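Local coordinates for protein sulfatase (Bacteroides fragilis CAG:558, PDB 6USS) that probably hydrolyses aryl sulfate esters as a calcium-dependent sulfatase of the gut microbiome, captured here with its catalytic position substituted, at residues A[57-60]-A[61-65]; A[97-100]-A[101-105]; A[169-173]-A[174-178]; A[274-278]-A[279-283]. The protein carries 1 engineered substitution. All coordinates share one frame; numbering follows the deposited sequence.

Interaction 1. Residues A[57-60]-A[61-65]; sequences KTHY and NEVYE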
loop_
_atom_site.group_PDB
_atom_site.type_symbol
_atom_site.label_atom_id
_atom_site.label_comp_id
_atom_site.label_asym_id
_atom_site.label_seq_id
_atom_site.Cartn_x
_atom_site.Cartn_y
_atom_site.Cartn_z
ATOM N N LYS A 57 21.991 -33.560 -19.600
ATOM C CA LYS A 57 21.492 -32.493 -20.458
ATOM C C LYS A 57 20.451 -33.033 -21.443
ATOM O O LYS A 57 20.620 -34.116 -22.010
ATOM C CB LYS A 57 22.679 -31.879 -21.207
ATOM C CG LYS A 57 22.479 -30.461 -21.693
ATOM C CD LYS A 57 23.798 -29.804 -22.133
ATOM C CE LYS A 57 23.592 -28.303 -22.437
ATOM N NZ LYS A 57 24.662 -27.704 -23.296
ATOM N N THR A 58 19.360 -32.284 -21.648
ATOM C CA THR A 58 18.326 -32.696 -22.593
ATOM C C THR A 58 18.452 -31.929 -23.898
ATOM O O THR A 58 19.244 -30.995 -24.032
ATOM C CB THR A 58 16.914 -32.475 -22.055
ATOM O OG1 THR A 58 16.699 -31.067 -21.894
ATOM C CG2 THR A 58 16.693 -33.222 -20.762
ATOM N N HIS A 59 17.632 -32.323 -24.873
ATOM C CA HIS A 59 17.585 -31.562 -26.114
ATOM C C HIS A 59 17.041 -30.157 -25.881
ATOM O O HIS A 59 17.525 -29.193 -26.498
ATOM C CB HIS A 59 16.747 -32.282 -27.169
ATOM C CG HIS A 59 16.619 -31.506 -28.444
ATOM N ND1 HIS A 59 17.714 -31.135 -29.203
ATOM C CD2 HIS A 59 15.536 -30.986 -29.071
ATOM C CE1 HIS A 59 17.306 -30.440 -30.252
ATOM N NE2 HIS A 59 15.990 -30.331 -30.192
ATOM N N TYR A 60 16.048 -30.015 -24.990
ATOM C CA TYR A 60 15.586 -28.676 -24.632
ATOM C C TYR A 60 16.725 -27.834 -24.088
ATOM O O TYR A 60 16.862 -26.661 -24.455
ATOM C CB TYR A 60 14.465 -28.750 -23.608
ATOM C CG TYR A 60 13.170 -29.252 -24.190
ATOM C CD1 TYR A 60 12.658 -28.703 -25.359
ATOM C CD2 TYR A 60 12.464 -30.280 -23.583
ATOM C CE1 TYR A 60 11.464 -29.147 -25.903
ATOM C CE2 TYR A 60 11.256 -30.735 -24.124
ATOM C CZ TYR A 60 10.770 -30.154 -25.284
ATOM O OH TYR A 60 9.605 -30.585 -25.839
ATOM N N ASN A 61 17.555 -28.410 -23.211
ATOM C CA ASN A 61 18.702 -27.666 -22.701
ATOM C C ASN A 61 19.579 -27.190 -23.839
ATOM O O ASN A 61 20.070 -26.056 -23.819
ATOM C CB ASN A 61 19.527 -28.521 -21.745
ATOM C CG ASN A 61 18.761 -28.917 -20.516
ATOM O OD1 ASN A 61 18.948 -30.002 -19.978
ATOM N ND2 ASN A 61 17.890 -28.038 -20.062
ATOM N N GLU A 62 19.773 -28.035 -24.851
ATOM C CA GLU A 62 20.594 -27.630 -25.984
ATOM C C GLU A 62 19.968 -26.457 -26.736
ATOM O O GLU A 62 20.687 -25.572 -27.210
ATOM C CB GLU A 62 20.838 -28.812 -26.931
ATOM C CG GLU A 62 21.580 -30.025 -26.338
ATOM C CD GLU A 62 23.040 -29.747 -25.951
ATOM O OE1 GLU A 62 23.492 -28.576 -26.000
ATOM O OE2 GLU A 62 23.742 -30.716 -25.587
ATOM N N VAL A 63 18.636 -26.414 -26.851
ATOM C CA VAL A 63 18.045 -25.396 -27.728
ATOM C C VAL A 63 17.747 -24.066 -27.016
ATOM O O VAL A 63 17.872 -23.002 -27.630
ATOM C CB VAL A 63 16.782 -25.934 -28.448
ATOM C CG1 VAL A 63 17.070 -27.256 -29.105
ATOM C CG2 VAL A 63 15.565 -26.047 -27.519
ATOM N N TYR A 64 17.365 -24.085 -25.741
ATOM C CA TYR A 64 17.026 -22.836 -25.069
ATOM C C TYR A 64 18.289 -22.092 -24.649
ATOM O O TYR A 64 19.385 -22.651 -24.594
ATOM C CB TYR A 64 16.138 -23.095 -23.847
ATOM C CG TYR A 64 14.814 -23.747 -24.199
ATOM C CD1 TYR A 64 14.042 -23.266 -25.256
ATOM C CD2 TYR A 64 14.335 -24.837 -23.476
ATOM C CE1 TYR A 64 12.836 -23.859 -25.595
ATOM C CE2 TYR A 64 13.121 -25.435 -23.801
ATOM C CZ TYR A 64 12.373 -24.943 -24.870
ATOM O OH TYR A 64 11.163 -25.531 -25.212
ATOM N N GLU A 65 18.132 -20.806 -24.359
ATOM C CA GLU A 65 19.260 -19.967 -23.954
ATOM C C GLU A 65 18.885 -19.167 -22.707
ATOM O O GLU A 65 18.228 -18.124 -22.792
ATOM C CB GLU A 65 19.695 -19.066 -25.096
ATOM C CG GLU A 65 20.242 -19.840 -26.277
ATOM C CD GLU A 65 20.549 -18.949 -27.460
ATOM O OE1 GLU A 65 20.656 -17.715 -27.270
ATOM O OE2 GLU A 65 20.669 -19.472 -28.587
#
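Backbone bonds from Glu-62 N to Thr-58 O, Val-63 N to His-59 O and Tyr-64 N to Tyr-60 O wind residues 59-63 into a short helix, and Thr-58 and Asn-61 close its start as a capping box. Asn-61 N donates to Thr-58 OG1 at 3.1 Å, while Thr-58 N returns a nearly straight bond to Asn-61 OD1 at 2.9 Å. The hydroxyl reaches its place because OG1 sits between the backbone N and the carbonyl carbon (chi1 65°); it also bonds to Gln-47, and Asn-61 ND2 bonds to Thr-49 O, tying the cap to the preceding loop. Just before the helix, the extended Lys-57 crosses Glu-62 at about a right angle, and its NZ meets OE1 of Glu-62 from above the carboxylate plane in a 3.1 Å salt bridge. Tyr-60 and Tyr-64, one helical turn apart, run side by side with rings nearly parallel but slid so far that they barely overlap, CB of Tyr-60 touching CE2 of Tyr-64 at 3.6 Å. Tyr-64 also packs on helix 283-308. Over one face of the His-59 imidazole comes a single methyl in a CH-pi contact, Val-63 CG1 lying 3.7 Å from the ring centroid.

Interaction 2. Residues A[97-100]-A[101-105]; sequences TGTN and AARHR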
loop_
_atom_site.group_PDB
_atom_site.type_symbol
_atom_site.label_atom_id
_atom_site.label_comp_id
_atom_site.label_asym_id
_atom_site.label_seq_id
_atom_site.Cartn_x
_atom_site.Cartn_y
_atom_site.Cartn_z
ATOM N N THR A 97 0.792 -17.202 1.734
ATOM C CA THR A 97 0.171 -17.530 3.004
ATOM C C THR A 97 0.892 -18.619 3.780
ATOM O O THR A 97 0.502 -18.893 4.916
ATOM C CB THR A 97 -1.288 -17.991 2.808
ATOM O OG1 THR A 97 -1.308 -19.260 2.130
ATOM C CG2 THR A 97 -2.124 -16.964 2.026
ATOM N N GLY A 98 1.892 -19.280 3.197
ATOM C CA GLY A 98 2.579 -20.344 3.915
ATOM C C GLY A 98 1.732 -21.558 4.205
ATOM O O GLY A 98 2.091 -22.370 5.061
ATOM N N THR A 99 0.630 -21.704 3.483
ATOM C CA THR A 99 -0.387 -22.719 3.691
ATOM C C THR A 99 -0.327 -23.700 2.531
ATOM O O THR A 99 -0.109 -23.292 1.384
ATOM C CB THR A 99 -1.772 -22.041 3.790
ATOM O OG1 THR A 99 -1.972 -21.519 5.118
ATOM C CG2 THR A 99 -2.881 -22.977 3.472
ATOM N N ASN A 100 -0.475 -24.992 2.828
ATOM C CA ASN A 100 -0.648 -25.982 1.767
ATOM C C ASN A 100 -1.981 -25.758 1.045
ATOM O O ASN A 100 -2.978 -25.355 1.654
ATOM C CB ASN A 100 -0.592 -27.401 2.339
ATOM C CG ASN A 100 -0.854 -28.474 1.275
ATOM O OD1 ASN A 100 -1.965 -28.986 1.166
ATOM N ND2 ASN A 100 0.163 -28.804 0.488
ATOM N N ALA A 101 -2.003 -26.038 -0.263
ATOM C CA ALA A 101 -3.177 -25.703 -1.071
ATOM C C ALA A 101 -4.446 -26.389 -0.558
ATOM O O ALA A 101 -5.544 -25.822 -0.628
ATOM C CB ALA A 101 -2.917 -26.063 -2.537
ATOM N N ALA A 102 -4.320 -27.608 -0.031
ATOM C CA ALA A 102 -5.504 -28.314 0.441
ATOM C C ALA A 102 -6.202 -27.516 1.526
ATOM O O ALA A 102 -7.434 -27.484 1.580
ATOM C CB ALA A 102 -5.134 -29.710 0.952
ATOM N N ARG A 103 -5.427 -26.825 2.367
ATOM C CA ARG A 103 -6.001 -26.049 3.454
ATOM C C ARG A 103 -6.597 -24.726 2.973
ATOM O O ARG A 103 -7.677 -24.334 3.433
ATOM C CB ARG A 103 -4.947 -25.796 4.529
ATOM C CG ARG A 103 -5.462 -24.988 5.693
ATOM C CD ARG A 103 -4.330 -24.383 6.489
ATOM N NE ARG A 103 -3.380 -25.380 6.974
ATOM C CZ ARG A 103 -3.626 -26.202 7.989
ATOM N NH1 ARG A 103 -4.795 -26.150 8.609
ATOM N NH2 ARG A 103 -2.711 -27.077 8.382
ATOM N N HIS A 104 -5.930 -24.002 2.067
ATOM C CA HIS A 104 -6.512 -22.705 1.744
ATOM C C HIS A 104 -7.592 -22.781 0.669
ATOM O O HIS A 104 -8.316 -21.799 0.479
ATOM C CB HIS A 104 -5.427 -21.676 1.362
ATOM C CG HIS A 104 -4.618 -22.030 0.151
ATOM N ND1 HIS A 104 -5.173 -22.218 -1.101
ATOM C CD2 HIS A 104 -3.281 -22.187 -0.003
ATOM C CE1 HIS A 104 -4.212 -22.487 -1.967
ATOM N NE2 HIS A 104 -3.053 -22.476 -1.326
ATOM N N ARG A 105 -7.733 -23.915 -0.015
ATOM C CA ARG A 105 -8.845 -24.198 -0.920
ATOM C C ARG A 105 -8.910 -23.283 -2.136
ATOM O O ARG A 105 -9.928 -23.280 -2.839
ATOM C CB ARG A 105 -10.190 -24.139 -0.194
ATOM C CG ARG A 105 -10.283 -25.106 0.955
ATOM C CD ARG A 105 -11.387 -24.702 1.885
ATOM N NE ARG A 105 -11.848 -25.807 2.713
ATOM C CZ ARG A 105 -12.939 -25.748 3.469
ATOM N NH1 ARG A 105 -13.668 -24.644 3.480
ATOM N NH2 ARG A 105 -13.309 -26.784 4.211
#
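Thr-99 and His-104 meet obliquely, the CG2 methyl of Thr-99 resting 3.6 Å from CB of His-104. The same methyl touches CD of Arg-103 at 3.6 Å, where the two side chains cross at about a right angle, so one threonine branch fits against two neighbouring side chains of the turn. With OG1 beside the backbone N (chi1 -81°), CG2 falls anti to that N and faces the helix. The His-104 ring folds back over its own helix, CG held between the backbone N and the carbonyl carbon (chi1 62°), and one ring face lies over CA of Ala-101. Its NE2 bonds to Ser-94 in helix 88-97 and its ND1 to Val-106 N, which fixes the ring's rotation. Asn-100 is the N-cap of the short helix 101-104: its OD1 accepts from Ala-102 N at 3.0 Å, the donor standing well above the amide carbonyl plane. Asn-100 ND2 bonds outward to Tyr-424 O and Glu-381, while the backbone O of Asn-100 takes two N-H groups, Arg-103 N at 2.9 Å and His-104 N at 3.3 Å. Arg-103 bends at chi3, and its NH2 forms a salt bridge with Asp-403.

Interaction 3. Residues A[169-173]-A[174-178]; sequences GAVNT and PGESP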
loop_
_atom_site.group_PDB
_atom_site.type_symbol
_atom_site.label_atom_id
_atom_site.label_comp_id
_atom_site.label_asym_id
_atom_site.label_seq_id
_atom_site.Cartn_x
_atom_site.Cartn_y
_atom_site.Cartn_z
ATOM N N GLY A 169 -6.151 -12.637 -5.468
ATOM C CA GLY A 169 -7.558 -12.560 -5.131
ATOM C C GLY A 169 -8.378 -12.286 -6.375
ATOM O O GLY A 169 -7.885 -11.737 -7.365
ATOM N N ALA A 170 -9.638 -12.698 -6.322
ATOM C CA ALA A 170 -10.498 -12.491 -7.472
ATOM C C ALA A 170 -10.725 -11.001 -7.676
ATOM O O ALA A 170 -10.522 -10.193 -6.770
ATOM C CB ALA A 170 -11.831 -13.223 -7.295
ATOM N N VAL A 171 -11.138 -10.637 -8.892
ATOM C CA VAL A 171 -11.432 -9.236 -9.176
ATOM C C VAL A 171 -12.528 -8.742 -8.233
ATOM O O VAL A 171 -13.465 -9.483 -7.894
ATOM C CB VAL A 171 -11.813 -9.059 -10.657
ATOM C CG1 VAL A 171 -13.260 -9.504 -10.926
ATOM C CG2 VAL A 171 -11.579 -7.616 -11.092
ATOM N N ASN A 172 -12.381 -7.495 -7.762
ATOM C CA ASN A 172 -13.321 -6.873 -6.809
ATOM C C ASN A 172 -13.443 -7.640 -5.489
ATOM O O ASN A 172 -14.511 -7.642 -4.864
ATOM C CB ASN A 172 -14.715 -6.687 -7.412
ATOM C CG ASN A 172 -14.710 -5.734 -8.575
ATOM O OD1 ASN A 172 -14.068 -4.684 -8.523
ATOM N ND2 ASN A 172 -15.424 -6.089 -9.639
ATOM N N THR A 173 -12.360 -8.294 -5.050
ATOM C CA THR A 173 -12.206 -8.737 -3.669
ATOM C C THR A 173 -10.892 -8.176 -3.110
ATOM O O THR A 173 -9.995 -7.824 -3.882
ATOM C CB THR A 173 -12.245 -10.274 -3.552
ATOM O OG1 THR A 173 -11.096 -10.863 -4.187
ATOM C CG2 THR A 173 -13.523 -10.816 -4.192
ATOM N N PRO A 174 -10.765 -8.032 -1.783
ATOM C CA PRO A 174 -9.602 -7.293 -1.234
ATOM C C PRO A 174 -8.243 -7.776 -1.724
ATOM O O PRO A 174 -7.348 -6.951 -1.951
ATOM C CB PRO A 174 -9.749 -7.484 0.282
ATOM C CG PRO A 174 -11.227 -7.631 0.490
ATOM C CD PRO A 174 -11.744 -8.383 -0.729
ATOM N N GLY A 175 -8.060 -9.081 -1.905
ATOM C CA GLY A 175 -6.769 -9.608 -2.304
ATOM C C GLY A 175 -6.374 -9.368 -3.750
ATOM O O GLY A 175 -5.281 -9.787 -4.146
ATOM N N GLU A 176 -7.231 -8.735 -4.558
ATOM C CA GLU A 176 -6.798 -8.343 -5.892
ATOM C C GLU A 176 -5.657 -7.326 -5.841
ATOM O O GLU A 176 -4.945 -7.162 -6.836
ATOM C CB GLU A 176 -7.957 -7.755 -6.693
ATOM C CG GLU A 176 -8.423 -6.435 -6.160
ATOM C CD GLU A 176 -9.629 -5.909 -6.879
ATOM O OE1 GLU A 176 -9.727 -6.143 -8.098
ATOM O OE2 GLU A 176 -10.482 -5.256 -6.234
ATOM N N SER A 177 -5.471 -6.648 -4.700
ATOM C CA SER A 177 -4.524 -5.560 -4.573
ATOM C C SER A 177 -3.227 -6.028 -3.939
ATOM O O SER A 177 -3.235 -6.422 -2.758
ATOM C CB SER A 177 -5.114 -4.442 -3.739
ATOM O OG SER A 177 -4.164 -3.407 -3.603
ATOM N N PRO A 178 -2.094 -5.964 -4.643
ATOM C CA PRO A 178 -0.807 -6.123 -3.954
ATOM C C PRO A 178 -0.668 -5.220 -2.721
ATOM O O PRO A 178 -0.093 -5.651 -1.706
ATOM C CB PRO A 178 0.201 -5.771 -5.047
ATOM C CG PRO A 178 -0.525 -6.068 -6.359
ATOM C CD PRO A 178 -1.942 -5.711 -6.091
HETATM O O HOH W 1 -9.470 -11.566 -1.828
#
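Thr-173 O is the acceptor at the start of the 3-10 turn that Pro-174 opens, taking the N-H of Glu-176 at 3.0 Å; beyond the segments Pro-174 packs on Ile-140 and on Gln-251 of the second subunit. Gly-175 comes next, its backbone close to that of Gly-169, with the two CA atoms 4.2 Å apart. Gly-175 N donates to a water at 2.9 Å, and that water in turn donates to Thr-173 OG1, bridging the two segments. Thr-173 OG1 gives its own proton to Ala-170 O at 2.7 Å, an oxygen that Thr-173 N reaches from the same face. Glu-176 makes the polar side-chain contact across the turn. Its side chain turns back over the loop, CG placed between the backbone N and the carbonyl carbon (chi1 68°) and the chain extended beyond. OE1 thereby receives Asn-172 N at 3.0 Å, from above the carboxylate plane. Its other oxygen, OE2, bonds to Tyr-249 and His-245 of the second subunit, so one carboxylate joins the loop to the dimer interface. Residues 170-173 form a type II beta turn that leads straight into the 3-10 turn, within the connection between parallel strands 159-164 and 185-187.

Interaction 4. Residues A[274-278]-A[279-283]; sequences QKYID and KGLTP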
loop_
_atom_site.group_PDB
_atom_site.type_symbol
_atom_site.label_atom_id
_atom_site.label_comp_id
_atom_site.label_asym_id
_atom_site.label_seq_id
_atom_site.Cartn_x
_atom_site.Cartn_y
_atom_site.Cartn_z
ATOM N N GLN A 274 13.802 -14.662 -34.612
ATOM C CA GLN A 274 14.435 -15.149 -35.835
ATOM C C GLN A 274 15.668 -15.992 -35.542
ATOM O O GLN A 274 15.978 -16.923 -36.298
ATOM C CB GLN A 274 14.800 -13.976 -36.754
ATOM C CG GLN A 274 15.225 -14.398 -38.160
ATOM C CD GLN A 274 14.171 -15.256 -38.847
ATOM O OE1 GLN A 274 12.989 -14.904 -38.890
ATOM N NE2 GLN A 274 14.594 -16.394 -39.379
ATOM N N LYS A 275 16.378 -15.696 -34.453
ATOM C CA LYS A 275 17.543 -16.506 -34.116
ATOM C C LYS A 275 17.164 -17.978 -33.956
ATOM O O LYS A 275 17.865 -18.869 -34.456
ATOM C CB LYS A 275 18.212 -15.968 -32.849
ATOM C CG LYS A 275 19.382 -16.845 -32.371
ATOM C CD LYS A 275 20.025 -16.305 -31.093
ATOM C CE LYS A 275 19.027 -16.183 -29.955
ATOM N NZ LYS A 275 19.728 -15.785 -28.688
ATOM N N TYR A 276 16.041 -18.258 -33.286
ATOM C CA TYR A 276 15.653 -19.651 -33.084
ATOM C C TYR A 276 15.125 -20.277 -34.367
ATOM O O TYR A 276 15.331 -21.476 -34.603
ATOM C CB TYR A 276 14.625 -19.753 -31.953
ATOM C CG TYR A 276 15.235 -19.405 -30.625
ATOM C CD1 TYR A 276 16.089 -20.298 -29.991
ATOM C CD2 TYR A 276 14.996 -18.170 -30.018
ATOM C CE1 TYR A 276 16.671 -19.992 -28.782
ATOM C CE2 TYR A 276 15.588 -17.845 -28.787
ATOM C CZ TYR A 276 16.429 -18.767 -28.182
ATOM O OH TYR A 276 17.037 -18.499 -26.976
ATOM N N ILE A 277 14.448 -19.490 -35.201
ATOM C CA ILE A 277 14.054 -19.978 -36.515
ATOM C C ILE A 277 15.291 -20.387 -37.302
ATOM O O ILE A 277 15.272 -21.371 -38.052
ATOM C CB ILE A 277 13.226 -18.912 -37.265
ATOM C CG1 ILE A 277 11.901 -18.632 -36.548
ATOM C CG2 ILE A 277 12.921 -19.367 -38.673
ATOM C CD1 ILE A 277 10.852 -19.723 -36.747
ATOM N N ASP A 278 16.397 -19.655 -37.117
ATOM C CA ASP A 278 17.645 -20.000 -37.786
ATOM C C ASP A 278 18.314 -21.214 -37.149
ATOM O O ASP A 278 19.035 -21.945 -37.831
ATOM C CB ASP A 278 18.592 -18.804 -37.773
ATOM C CG ASP A 278 18.079 -17.638 -38.612
ATOM O OD1 ASP A 278 17.424 -17.883 -39.654
ATOM O OD2 ASP A 278 18.327 -16.475 -38.226
ATOM N N LYS A 279 18.098 -21.439 -35.849
ATOM C CA LYS A 279 18.579 -22.652 -35.194
ATOM C C LYS A 279 17.861 -23.896 -35.699
ATOM O O LYS A 279 18.333 -25.017 -35.463
ATOM C CB LYS A 279 18.376 -22.551 -33.679
ATOM C CG LYS A 279 19.607 -22.247 -32.843
ATOM C CD LYS A 279 19.185 -22.080 -31.382
ATOM C CE LYS A 279 20.365 -21.983 -30.456
ATOM N NZ LYS A 279 19.918 -22.046 -29.034
ATOM N N GLY A 280 16.716 -23.728 -36.353
ATOM C CA GLY A 280 15.969 -24.844 -36.884
ATOM C C GLY A 280 14.679 -25.171 -36.171
ATOM O O GLY A 280 14.095 -26.221 -36.449
ATOM N N LEU A 281 14.210 -24.325 -35.266
ATOM C CA LEU A 281 12.996 -24.640 -34.534
ATOM C C LEU A 281 11.758 -24.256 -35.341
ATOM O O LEU A 281 11.783 -23.341 -36.173
ATOM C CB LEU A 281 12.963 -23.915 -33.193
ATOM C CG LEU A 281 13.885 -24.355 -32.062
ATOM C CD1 LEU A 281 15.362 -24.122 -32.418
ATOM C CD2 LEU A 281 13.494 -23.566 -30.816
ATOM N N THR A 282 10.672 -24.980 -35.090
ATOM C CA THR A 282 9.384 -24.621 -35.649
ATOM C C THR A 282 8.953 -23.262 -35.103
ATOM O O THR A 282 9.413 -22.847 -34.039
ATOM C CB THR A 282 8.361 -25.678 -35.285
ATOM O OG1 THR A 282 8.099 -25.574 -33.879
ATOM C CG2 THR A 282 8.906 -27.064 -35.595
ATOM N N PRO A 283 8.087 -22.540 -35.820
ATOM C CA PRO A 283 7.689 -21.200 -35.347
ATOM C C PRO A 283 7.141 -21.187 -33.932
ATOM O O PRO A 283 7.543 -20.335 -33.124
ATOM C CB PRO A 283 6.630 -20.779 -36.371
ATOM C CG PRO A 283 7.004 -21.508 -37.608
ATOM C CD PRO A 283 7.530 -22.847 -37.149
#
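Tyr-276 O takes up the N-H of Leu-281 at 3.1 Å in a nearly straight bond, and also a weak one from Gly-280 N. Gly-280 N has a second weak bond to Ile-277 O, and Lys-279 N is satisfied by Lys-275 O at 2.9 Å. Among the side chains, Gln-274 NE2 donates to Asp-278 OD1 at 3.2 Å, one turn along the helix; the acceptor lies in the Gln-274 amide plane, while the donor stands above the carboxylate plane. Lys-279 runs alongside Tyr-276 in the same direction, its CD 3.8 Å from CD1 of the ring. This brings Lys-279 NZ to Val-63 O and Glu-65, whereas Tyr-276 OH bonds to Glu-293. Lys-275 NZ is paired with both Glu-65 and Glu-293, and these carboxylates probably offset the like charges of the two lysines. Thr-282 OG1 bonds to Asp-334 and accepts weakly from Glu-285 N at the start of helix 283-308. Apolar groups fill in beside the polar ones: CD2 of Leu-281 approaches CB of Tyr-276 at 4.1 Å, and CD1 of Ile-277 lies 3.8 Å from Pro-283 CA. Gly-280, with positive phi, turns the chain in a Schellman motif that ends helix 273-279 and leads into the N-cap of helix 283-308.

Interactions 1 and 4 lie on the same side of the chain's centre and touch through charged and polar groups that join the end of helix 59-63 to helix 273-279; both pack on helix 283-308. Interaction 4 is the more superficial, rich in lysine and carboxylate pairs; interaction 1 is partly buried, with Asn-61 of the capping box and Tyr-64 buried and the Lys-57 pair outside. Interactions 2 and 3 are buried, their centres about 17 Å apart without touching. In interaction 2 a helix start is tied into the chain's interior, whereas in interaction 3 a loop with a single 3-10 turn reaches the second subunit. Interactions 1 and 2 begin helices by side-chain caps, while interaction 4 closes one helix through backbone bonds and also holds the threonine N-cap of the next.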